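PDB 6QPA: sulfur oxygenase/reductase from Halothiobacillus neapolitanus, which probably catalyses the oxygen-dependent disproportionation of elemental sulfur as a sulfur oxygenase/reductase, using a mononuclear iron site in a 24-subunit assembly. Local coordinates for residues G113-Y118 / S209-P214; Q177-T182 / N284-H289; L183-A188 / D275-Q280. One frame throughout, in Å; residues are numbered along the deposited sequence.

Contact 1: G113-Y118 / S209-P214; sequences GPWEPY and SFQLDP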
loop_
_atom_site.group_PDB
_atom_site.type_symbol
_atom_site.label_atom_id
_atom_site.label_comp_id
_atom_site.label_asym_id
_atom_site.label_seq_id
_atom_site.Cartn_x
_atom_site.Cartn_y
_atom_site.Cartn_z
ATOM N N GLY A 113 3.840 -47.557 19.841
ATOM C CA GLY A 113 4.531 -47.956 21.050
ATOM C C GLY A 113 3.729 -47.658 22.306
ATOM O O GLY A 113 2.558 -47.286 22.231
ATOM N N PRO A 114 4.349 -47.795 23.499
ATOM C CA PRO A 114 5.748 -48.192 23.693
ATOM C C PRO A 114 5.929 -49.698 23.527
ATOM O O PRO A 114 4.976 -50.453 23.701
ATOM C CB PRO A 114 6.036 -47.772 25.135
ATOM C CG PRO A 114 4.747 -48.031 25.818
ATOM C CD PRO A 114 3.663 -47.639 24.794
ATOM N N TRP A 115 7.127 -50.103 23.123
ATOM C CA TRP A 115 7.539 -51.498 23.106
ATOM C C TRP A 115 8.902 -51.521 23.770
ATOM O O TRP A 115 9.794 -50.778 23.362
ATOM C CB TRP A 115 7.584 -52.039 21.675
ATOM C CG TRP A 115 7.857 -53.502 21.537
ATOM C CD1 TRP A 115 8.950 -54.078 20.951
ATOM C CD2 TRP A 115 7.004 -54.590 21.960
ATOM N NE1 TRP A 115 8.831 -55.455 20.980
ATOM C CE2 TRP A 115 7.653 -55.791 21.605
ATOM C CE3 TRP A 115 5.758 -54.658 22.616
ATOM C CZ2 TRP A 115 7.095 -57.049 21.864
ATOM C CZ3 TRP A 115 5.213 -55.907 22.897
ATOM C CH2 TRP A 115 5.880 -57.089 22.512
ATOM N N GLU A 116 9.057 -52.312 24.832
ATOM C CA GLU A 116 10.257 -52.223 25.661
ATOM C C GLU A 116 10.956 -53.576 25.743
ATOM O O GLU A 116 10.760 -54.327 26.715
ATOM C CB GLU A 116 9.935 -51.709 27.061
ATOM C CG GLU A 116 11.198 -51.293 27.809
ATOM C CD GLU A 116 10.924 -50.833 29.214
ATOM O OE1 GLU A 116 10.061 -51.439 29.869
ATOM O OE2 GLU A 116 11.581 -49.881 29.670
ATOM N N PRO A 117 11.792 -53.909 24.765
ATOM C CA PRO A 117 12.559 -55.159 24.833
ATOM C C PRO A 117 13.770 -55.018 25.743
ATOM O O PRO A 117 14.284 -53.923 25.990
ATOM C CB PRO A 117 13.004 -55.392 23.378
ATOM C CG PRO A 117 12.296 -54.327 22.548
ATOM C CD PRO A 117 12.022 -53.202 23.492
ATOM N N TYR A 118 14.228 -56.163 26.223
ATOM C CA TYR A 118 15.442 -56.291 27.020
ATOM C C TYR A 118 16.618 -56.702 26.134
ATOM O O TYR A 118 16.471 -57.554 25.244
ATOM C CB TYR A 118 15.255 -57.337 28.116
ATOM C CG TYR A 118 14.398 -56.920 29.294
ATOM C CD1 TYR A 118 14.895 -56.054 30.262
ATOM C CD2 TYR A 118 13.109 -57.445 29.477
ATOM C CE1 TYR A 118 14.136 -55.687 31.372
ATOM C CE2 TYR A 118 12.339 -57.080 30.594
ATOM C CZ TYR A 118 12.867 -56.200 31.531
ATOM O OH TYR A 118 12.152 -55.825 32.632
ATOM N N SER A 209 5.886 -52.359 28.168
ATOM C CA SER A 209 5.269 -52.204 26.863
ATOM C C SER A 209 3.797 -51.878 26.958
ATOM O O SER A 209 3.103 -51.889 25.935
ATOM C CB SER A 209 5.460 -53.479 26.041
ATOM O OG SER A 209 6.834 -53.770 25.931
ATOM N N PHE A 210 3.305 -51.603 28.163
ATOM C CA PHE A 210 1.895 -51.294 28.373
ATOM C C PHE A 210 0.987 -52.427 27.879
ATOM O O PHE A 210 -0.122 -52.193 27.390
ATOM C CB PHE A 210 1.537 -49.964 27.706
ATOM C CG PHE A 210 0.527 -49.178 28.457
ATOM C CD1 PHE A 210 0.839 -48.650 29.698
ATOM C CD2 PHE A 210 -0.737 -48.965 27.933
ATOM C CE1 PHE A 210 -0.092 -47.919 30.401
ATOM C CE2 PHE A 210 -1.676 -48.234 28.631
ATOM C CZ PHE A 210 -1.356 -47.712 29.866
ATOM N N GLN A 211 1.459 -53.667 27.974
ATOM C CA GLN A 211 0.703 -54.836 27.523
ATOM C C GLN A 211 0.089 -55.490 28.757
ATOM O O GLN A 211 0.668 -56.398 29.346
ATOM C CB GLN A 211 1.597 -55.802 26.745
ATOM C CG GLN A 211 2.073 -55.251 25.401
ATOM C CD GLN A 211 0.964 -55.106 24.343
ATOM O OE1 GLN A 211 1.172 -54.464 23.315
ATOM N NE2 GLN A 211 -0.197 -55.715 24.581
ATOM N N LEU A 212 -1.093 -55.008 29.156
ATOM C CA LEU A 212 -1.754 -55.490 30.363
ATOM C C LEU A 212 -2.688 -56.663 30.049
ATOM O O LEU A 212 -2.864 -57.061 28.894
ATOM C CB LEU A 212 -2.510 -54.353 31.048
ATOM C CG LEU A 212 -1.685 -53.094 31.330
ATOM C CD1 LEU A 212 -2.524 -52.028 32.016
ATOM C CD2 LEU A 212 -0.511 -53.457 32.194
ATOM N N ASP A 213 -3.269 -57.255 31.107
ATOM C CA ASP A 213 -4.356 -58.206 30.941
ATOM C C ASP A 213 -5.560 -57.469 30.344
ATOM O O ASP A 213 -5.598 -56.231 30.347
ATOM C CB ASP A 213 -4.716 -58.826 32.292
ATOM C CG ASP A 213 -5.379 -57.832 33.203
ATOM O OD1 ASP A 213 -4.738 -56.812 33.508
ATOM O OD2 ASP A 213 -6.538 -58.056 33.598
ATOM N N PRO A 214 -6.558 -58.203 29.821
ATOM C CA PRO A 214 -7.673 -57.516 29.141
ATOM C C PRO A 214 -8.419 -56.527 30.020
ATOM O O PRO A 214 -8.782 -55.439 29.546
ATOM C CB PRO A 214 -8.578 -58.677 28.698
ATOM C CG PRO A 214 -7.658 -59.816 28.540
ATOM C CD PRO A 214 -6.653 -59.666 29.662
HETATM O O HOH W 1 2.984 -52.210 22.974
#

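Contact 2: Q177-T182 / N284-H289; sequences QGATET and NGVLAH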
loop_
_atom_site.group_PDB
_atom_site.type_symbol
_atom_site.label_atom_id
_atom_site.label_comp_id
_atom_site.label_asym_id
_atom_site.label_seq_id
_atom_site.Cartn_x
_atom_site.Cartn_y
_atom_site.Cartn_z
ATOM N N GLN A 177 30.667 -62.148 16.001
ATOM C CA GLN A 177 32.085 -62.045 15.676
ATOM C C GLN A 177 32.320 -61.094 14.508
ATOM O O GLN A 177 33.266 -60.302 14.533
ATOM C CB GLN A 177 32.655 -63.435 15.362
ATOM C CG GLN A 177 32.693 -64.339 16.573
ATOM C CD GLN A 177 33.092 -65.774 16.228
ATOM O OE1 GLN A 177 32.511 -66.401 15.336
ATOM N NE2 GLN A 177 34.086 -66.292 16.934
ATOM N N GLY A 178 31.489 -61.176 13.467
ATOM C CA GLY A 178 31.673 -60.302 12.317
ATOM C C GLY A 178 31.379 -58.846 12.630
ATOM O O GLY A 178 32.082 -57.949 12.168
ATOM N N ALA A 179 30.314 -58.591 13.394
ATOM C CA ALA A 179 30.008 -57.225 13.809
ATOM C C ALA A 179 31.117 -56.665 14.688
ATOM O O ALA A 179 31.531 -55.507 14.527
ATOM C CB ALA A 179 28.670 -57.180 14.555
ATOM N N THR A 180 31.623 -57.488 15.611
ATOM C CA THR A 180 32.739 -57.071 16.444
ATOM C C THR A 180 33.932 -56.678 15.591
ATOM O O THR A 180 34.536 -55.622 15.804
ATOM C CB THR A 180 33.125 -58.191 17.403
ATOM O OG1 THR A 180 32.063 -58.418 18.337
ATOM C CG2 THR A 180 34.415 -57.858 18.137
ATOM N N GLU A 181 34.292 -57.514 14.613
ATOM C CA GLU A 181 35.449 -57.180 13.785
ATOM C C GLU A 181 35.210 -55.905 12.982
ATOM O O GLU A 181 36.103 -55.059 12.872
ATOM C CB GLU A 181 35.805 -58.361 12.865
ATOM C CG GLU A 181 37.114 -58.114 12.116
ATOM C CD GLU A 181 37.563 -59.272 11.219
ATOM O OE1 GLU A 181 36.877 -60.326 11.160
ATOM O OE2 GLU A 181 38.621 -59.106 10.571
ATOM N N THR A 182 33.995 -55.737 12.442
ATOM C CA THR A 182 33.652 -54.524 11.699
ATOM C C THR A 182 33.829 -53.283 12.566
ATOM O O THR A 182 34.444 -52.291 12.148
ATOM C CB THR A 182 32.197 -54.592 11.215
ATOM O OG1 THR A 182 31.996 -55.746 10.401
ATOM C CG2 THR A 182 31.844 -53.327 10.378
ATOM N N ASN A 284 31.147 -60.356 4.712
ATOM C CA ASN A 284 31.216 -61.755 5.122
ATOM C C ASN A 284 30.829 -61.973 6.580
ATOM O O ASN A 284 30.264 -63.019 6.918
ATOM C CB ASN A 284 32.616 -62.289 4.847
ATOM C CG ASN A 284 32.938 -62.273 3.376
ATOM O OD1 ASN A 284 32.095 -62.625 2.549
ATOM N ND2 ASN A 284 34.142 -61.853 3.033
ATOM N N GLY A 285 31.100 -61.008 7.442
ATOM C CA GLY A 285 30.856 -61.178 8.852
ATOM C C GLY A 285 29.508 -60.667 9.317
ATOM O O GLY A 285 29.048 -61.086 10.379
ATOM N N VAL A 286 28.864 -59.777 8.557
ATOM C CA VAL A 286 27.589 -59.204 8.990
ATOM C C VAL A 286 26.506 -59.466 7.944
ATOM O O VAL A 286 25.523 -60.156 8.224
ATOM C CB VAL A 286 27.708 -57.697 9.290
ATOM C CG1 VAL A 286 26.319 -57.104 9.613
ATOM C CG2 VAL A 286 28.676 -57.454 10.442
ATOM N N LEU A 287 26.679 -58.935 6.731
ATOM C CA LEU A 287 25.602 -59.003 5.745
ATOM C C LEU A 287 25.212 -60.438 5.405
ATOM O O LEU A 287 24.042 -60.706 5.106
ATOM C CB LEU A 287 25.989 -58.245 4.471
ATOM C CG LEU A 287 26.149 -56.709 4.574
ATOM C CD1 LEU A 287 26.365 -56.074 3.210
ATOM C CD2 LEU A 287 24.956 -56.075 5.251
ATOM N N ALA A 288 26.180 -61.360 5.408
ATOM C CA ALA A 288 25.940 -62.751 5.065
ATOM C C ALA A 288 25.047 -63.473 6.065
ATOM O O ALA A 288 24.575 -64.567 5.754
ATOM C CB ALA A 288 27.274 -63.505 4.950
ATOM N N HIS A 289 24.793 -62.899 7.243
ATOM C CA HIS A 289 24.076 -63.618 8.287
ATOM C C HIS A 289 22.713 -63.032 8.599
ATOM O O HIS A 289 22.093 -63.428 9.593
ATOM C CB HIS A 289 24.937 -63.665 9.542
ATOM C CG HIS A 289 26.292 -64.243 9.291
ATOM N ND1 HIS A 289 26.466 -65.506 8.761
ATOM C CD2 HIS A 289 27.533 -63.746 9.500
ATOM C CE1 HIS A 289 27.757 -65.758 8.648
ATOM N NE2 HIS A 289 28.427 -64.705 9.083
#

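Contact 3: L183-A188 / D275-Q280; sequences LEWMKA and DYELRQ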
loop_
_atom_site.group_PDB
_atom_site.type_symbol
_atom_site.label_atom_id
_atom_site.label_comp_id
_atom_site.label_asym_id
_atom_site.label_seq_id
_atom_site.Cartn_x
_atom_site.Cartn_y
_atom_site.Cartn_z
ATOM N N LEU A 183 33.274 -53.323 13.783
ATOM C CA LEU A 183 33.239 -52.150 14.653
ATOM C C LEU A 183 34.624 -51.798 15.183
ATOM O O LEU A 183 34.966 -50.617 15.315
ATOM C CB LEU A 183 32.254 -52.402 15.800
ATOM C CG LEU A 183 30.794 -52.447 15.352
ATOM C CD1 LEU A 183 29.885 -53.094 16.388
ATOM C CD2 LEU A 183 30.325 -51.000 15.005
ATOM N N GLU A 184 35.432 -52.814 15.486
ATOM C CA GLU A 184 36.801 -52.570 15.915
ATOM C C GLU A 184 37.624 -51.930 14.804
ATOM O O GLU A 184 38.479 -51.077 15.071
ATOM C CB GLU A 184 37.434 -53.885 16.364
ATOM C CG GLU A 184 36.858 -54.362 17.681
ATOM C CD GLU A 184 37.441 -55.685 18.148
ATOM O OE1 GLU A 184 37.987 -56.429 17.309
ATOM O OE2 GLU A 184 37.354 -55.975 19.360
ATOM N N TRP A 185 37.413 -52.366 13.557
ATOM C CA TRP A 185 38.094 -51.729 12.436
ATOM C C TRP A 185 37.698 -50.262 12.344
ATOM O O TRP A 185 38.554 -49.380 12.203
ATOM C CB TRP A 185 37.760 -52.464 11.137
ATOM C CG TRP A 185 38.634 -52.139 9.918
ATOM C CD1 TRP A 185 39.655 -52.905 9.432
ATOM C CD2 TRP A 185 38.531 -51.009 9.026
ATOM N NE1 TRP A 185 40.196 -52.332 8.302
ATOM C CE2 TRP A 185 39.529 -51.171 8.027
ATOM C CE3 TRP A 185 37.692 -49.894 8.963
ATOM C CZ2 TRP A 185 39.722 -50.244 6.982
ATOM C CZ3 TRP A 185 37.889 -48.951 7.909
ATOM C CH2 TRP A 185 38.889 -49.156 6.931
ATOM N N MET A 186 36.398 -49.987 12.456
ATOM C CA MET A 186 35.911 -48.615 12.336
ATOM C C MET A 186 36.460 -47.727 13.441
ATOM O O MET A 186 36.896 -46.602 13.172
ATOM C CB MET A 186 34.386 -48.604 12.343
ATOM C CG MET A 186 33.794 -49.243 11.095
ATOM S SD MET A 186 31.998 -49.449 11.109
ATOM C CE MET A 186 31.483 -47.779 11.197
ATOM N N LYS A 187 36.479 -48.219 14.687
ATOM C CA LYS A 187 36.963 -47.370 15.771
ATOM C C LYS A 187 38.448 -47.099 15.615
ATOM O O LYS A 187 38.922 -46.034 16.000
ATOM C CB LYS A 187 36.664 -47.991 17.144
ATOM C CG LYS A 187 36.939 -47.052 18.335
ATOM C CD LYS A 187 35.964 -47.298 19.490
ATOM C CE LYS A 187 36.239 -46.416 20.724
ATOM N NZ LYS A 187 37.611 -46.603 21.267
ATOM N N ALA A 188 39.183 -48.037 15.030
ATOM C CA ALA A 188 40.603 -47.839 14.796
ATOM C C ALA A 188 40.890 -46.944 13.593
ATOM O O ALA A 188 41.937 -46.299 13.556
ATOM C CB ALA A 188 41.290 -49.192 14.607
ATOM N N ASP A 275 35.463 -48.739 1.532
ATOM C CA ASP A 275 36.800 -49.247 1.847
ATOM C C ASP A 275 36.812 -50.742 1.546
ATOM O O ASP A 275 35.966 -51.481 2.053
ATOM C CB ASP A 275 37.192 -48.984 3.302
ATOM C CG ASP A 275 38.583 -49.523 3.642
ATOM O OD1 ASP A 275 38.758 -50.760 3.802
ATOM O OD2 ASP A 275 39.514 -48.700 3.746
ATOM N N TYR A 276 37.730 -51.170 0.679
ATOM C CA TYR A 276 37.721 -52.556 0.221
ATOM C C TYR A 276 37.858 -53.533 1.391
ATOM O O TYR A 276 37.138 -54.536 1.478
ATOM C CB TYR A 276 38.845 -52.781 -0.804
ATOM C CG TYR A 276 38.918 -54.228 -1.235
ATOM C CD1 TYR A 276 38.107 -54.700 -2.267
ATOM C CD2 TYR A 276 39.766 -55.126 -0.596
ATOM C CE1 TYR A 276 38.136 -56.025 -2.654
ATOM C CE2 TYR A 276 39.800 -56.475 -0.978
ATOM C CZ TYR A 276 38.975 -56.911 -2.002
ATOM O OH TYR A 276 38.990 -58.221 -2.407
ATOM N N GLU A 277 38.792 -53.260 2.292
ATOM C CA GLU A 277 39.076 -54.198 3.370
ATOM C C GLU A 277 37.896 -54.301 4.338
ATOM O O GLU A 277 37.462 -55.404 4.682
ATOM C CB GLU A 277 40.358 -53.766 4.077
ATOM C CG GLU A 277 40.785 -54.616 5.252
ATOM C CD GLU A 277 42.092 -54.114 5.852
ATOM O OE1 GLU A 277 42.072 -53.163 6.670
ATOM O OE2 GLU A 277 43.151 -54.654 5.475
ATOM N N LEU A 278 37.359 -53.159 4.783
ATOM C CA LEU A 278 36.202 -53.192 5.674
ATOM C C LEU A 278 34.996 -53.812 4.989
ATOM O O LEU A 278 34.191 -54.503 5.629
ATOM C CB LEU A 278 35.867 -51.788 6.158
ATOM C CG LEU A 278 34.691 -51.749 7.147
ATOM C CD1 LEU A 278 34.999 -52.564 8.398
ATOM C CD2 LEU A 278 34.349 -50.299 7.521
ATOM N N ARG A 279 34.854 -53.562 3.685
ATOM C CA ARG A 279 33.756 -54.144 2.925
ATOM C C ARG A 279 33.764 -55.675 2.979
ATOM O O ARG A 279 32.708 -56.291 3.157
ATOM C CB ARG A 279 33.825 -53.632 1.494
ATOM C CG ARG A 279 32.817 -54.192 0.526
ATOM C CD ARG A 279 32.789 -53.265 -0.651
ATOM N NE ARG A 279 32.269 -53.850 -1.872
ATOM C CZ ARG A 279 31.850 -53.129 -2.906
ATOM N NH1 ARG A 279 31.862 -51.803 -2.836
ATOM N NH2 ARG A 279 31.412 -53.724 -4.003
ATOM N N GLN A 280 34.944 -56.306 2.859
ATOM C CA GLN A 280 35.010 -57.767 2.951
ATOM C C GLN A 280 34.621 -58.247 4.343
ATOM O O GLN A 280 33.854 -59.205 4.486
ATOM C CB GLN A 280 36.420 -58.271 2.622
ATOM C CG GLN A 280 37.000 -57.801 1.299
ATOM C CD GLN A 280 36.001 -57.865 0.182
ATOM O OE1 GLN A 280 35.437 -58.915 -0.082
ATOM N NE2 GLN A 280 35.778 -56.737 -0.490
#

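Contact 1: G113-Y118 / S209-P214
Ser209 sets its CB and OG against the benzene part of the Trp115 indole, with Trp115 CE3 3.6 Å from Ser209 OG. The hydroxyl approaches the ring obliquely; chi1 of -57° places OG beside its own backbone N, where it can meet Glu116 N. From there OG takes the backbone N-H of Glu116: Glu116 N to Ser209 OG is 2.9 Å, with 160° at the hydrogen. OG is also hydrogen-bonded to the carbonyl O of Ser205, so the hydroxyl is gripped twice. Farther along the loop, Gln211 CG meets the edge of the indole, 4.1 Å from Trp115 CZ3, and Phe210 CB rests on Pro114 CG at 4.2 Å. A water lies between the segments, 2.8 Å from Pro114 O and 2.9 Å from Gln211 OE1, with more acceptors around it than it has protons to give. Gln211 OE1 has a second partner, the backbone N of Gly293 of the second subunit, whose Lys292 makes a cation-pi contact with Trp115. The contact therefore ties the loop ahead of helix 214-220 to strand 110-125 close to a subunit interface. Pro114, which follows a cis peptide bond, and Trp115 run directly into Glu116, whose OE2 binds the iron and completes the facial triad of two histidines and one carboxylate with His88 and His92. Since the serine hydroxyl holds the backbone N of that ligand and not its carboxylate, the contact is consistent with a second-shell role for Ser209, fixing the main chain from which Glu116 reaches the metal.

Contact 2: Q177-T182 / N284-H289
Helices 172-189 and 276-287 come together at a pair of glycines, Gly178 and Gly285, whose CA atoms lie only 3.7 Å apart. With no CB on either residue, backbone meets backbone: Gly178 CA points a hydrogen at Gly285 O in a CA-H...O contact of 3.4 Å, with 157° at the hydrogen. Beside the pair, one branch of Val286 does the side-chain packing. Its CG2 stands beside the backbone N of its own residue, with CG1 anti to that nitrogen (chi1 175°), and this puts CG2 against the helix backbone, 3.6 Å from Ala179 N. The same methyl lies 4.1 Å from Ala179 CB. It also meets the hydroxyl of Thr182, with Val286 CG2 3.7 Å from Thr182 OG1 and the two side chains crossing at about a right angle. In the dimeric alpha-beta barrel clan to which this family belongs, helices pack on antiparallel sheets; here Ala179 touches Ile198 of strand 193-204 while its helix meets the last turn of helix 276-287, which includes a wider pi-type turn. Thr182 OG1 donates to Gly178 O at 2.8 Å, a carbonyl that Thr182 N reaches from the other face of its plane, so the hydroxyl is satisfied within its own helix and offers Val286 a tethered oxygen to pack on. Val286 also touches Phe175, one turn before Ala179 in helix 172-189.

Contact 3: L183-A188 / D275-Q280
A chi1 of -166° swings the Trp185 indole off helix 183-188 toward helix 276-280, and Leu278, its CG likewise anti to the backbone N at -178°, extends to meet it. Leu278 CB lies over one face of the indole in a CH-pi contact, 3.8 Å from the centroid of the six-membered ring and almost on its normal. The leucine methyls continue the packing: Leu278 CD2 is 3.7 Å from Trp185 CE3 and also touches Met186 CG at 3.8 Å. At the rim of the indole, Trp185 NE1 donates to Glu277 OE1 over 2.6 Å, nearly straight at 169°. OE1 lies in the ring plane and is met on its anti side, the carboxylate standing almost perpendicular to the indole. Asp275 comes to another part of the edge, with Asp275 OD2 3.3 Å from Trp185 CH2. It is also the N-cap of helix 276-287, with Asp275 OD1 accepting from Leu278 N at 2.9 Å. The two helices run roughly antiparallel, their axes 10.6 Å apart at closest approach, a spacing bridged by Trp185 and Leu278. Trp185 also packs against Leu307 of the third subunit. One indole is thus fixed by an apolar face and a polar edge: its N-H is paired with Glu277, and the edge probably has a favourable electrostatic interaction with the carboxylates at this helix start.

Contacts 2 and 3 use the same two helices, 172-189 and 276-287, and touch where Thr182 O meets Leu278 CD1, their centres about 10 Å apart. Both are mainly buried, yet they differ: contact 2 is a close glycine approach without polar bonds between its segments, whereas in contact 3 the helices stand farther apart, with a tryptophan between them and the exposed Glu277 at its margin. Contact 1, partly buried and about 31 Å from contact 2 between centres, joins a strand to a loop and alone carries an iron ligand and a bridging water. Contacts 1 and 2 both touch the second subunit; contact 3 chiefly meets the third.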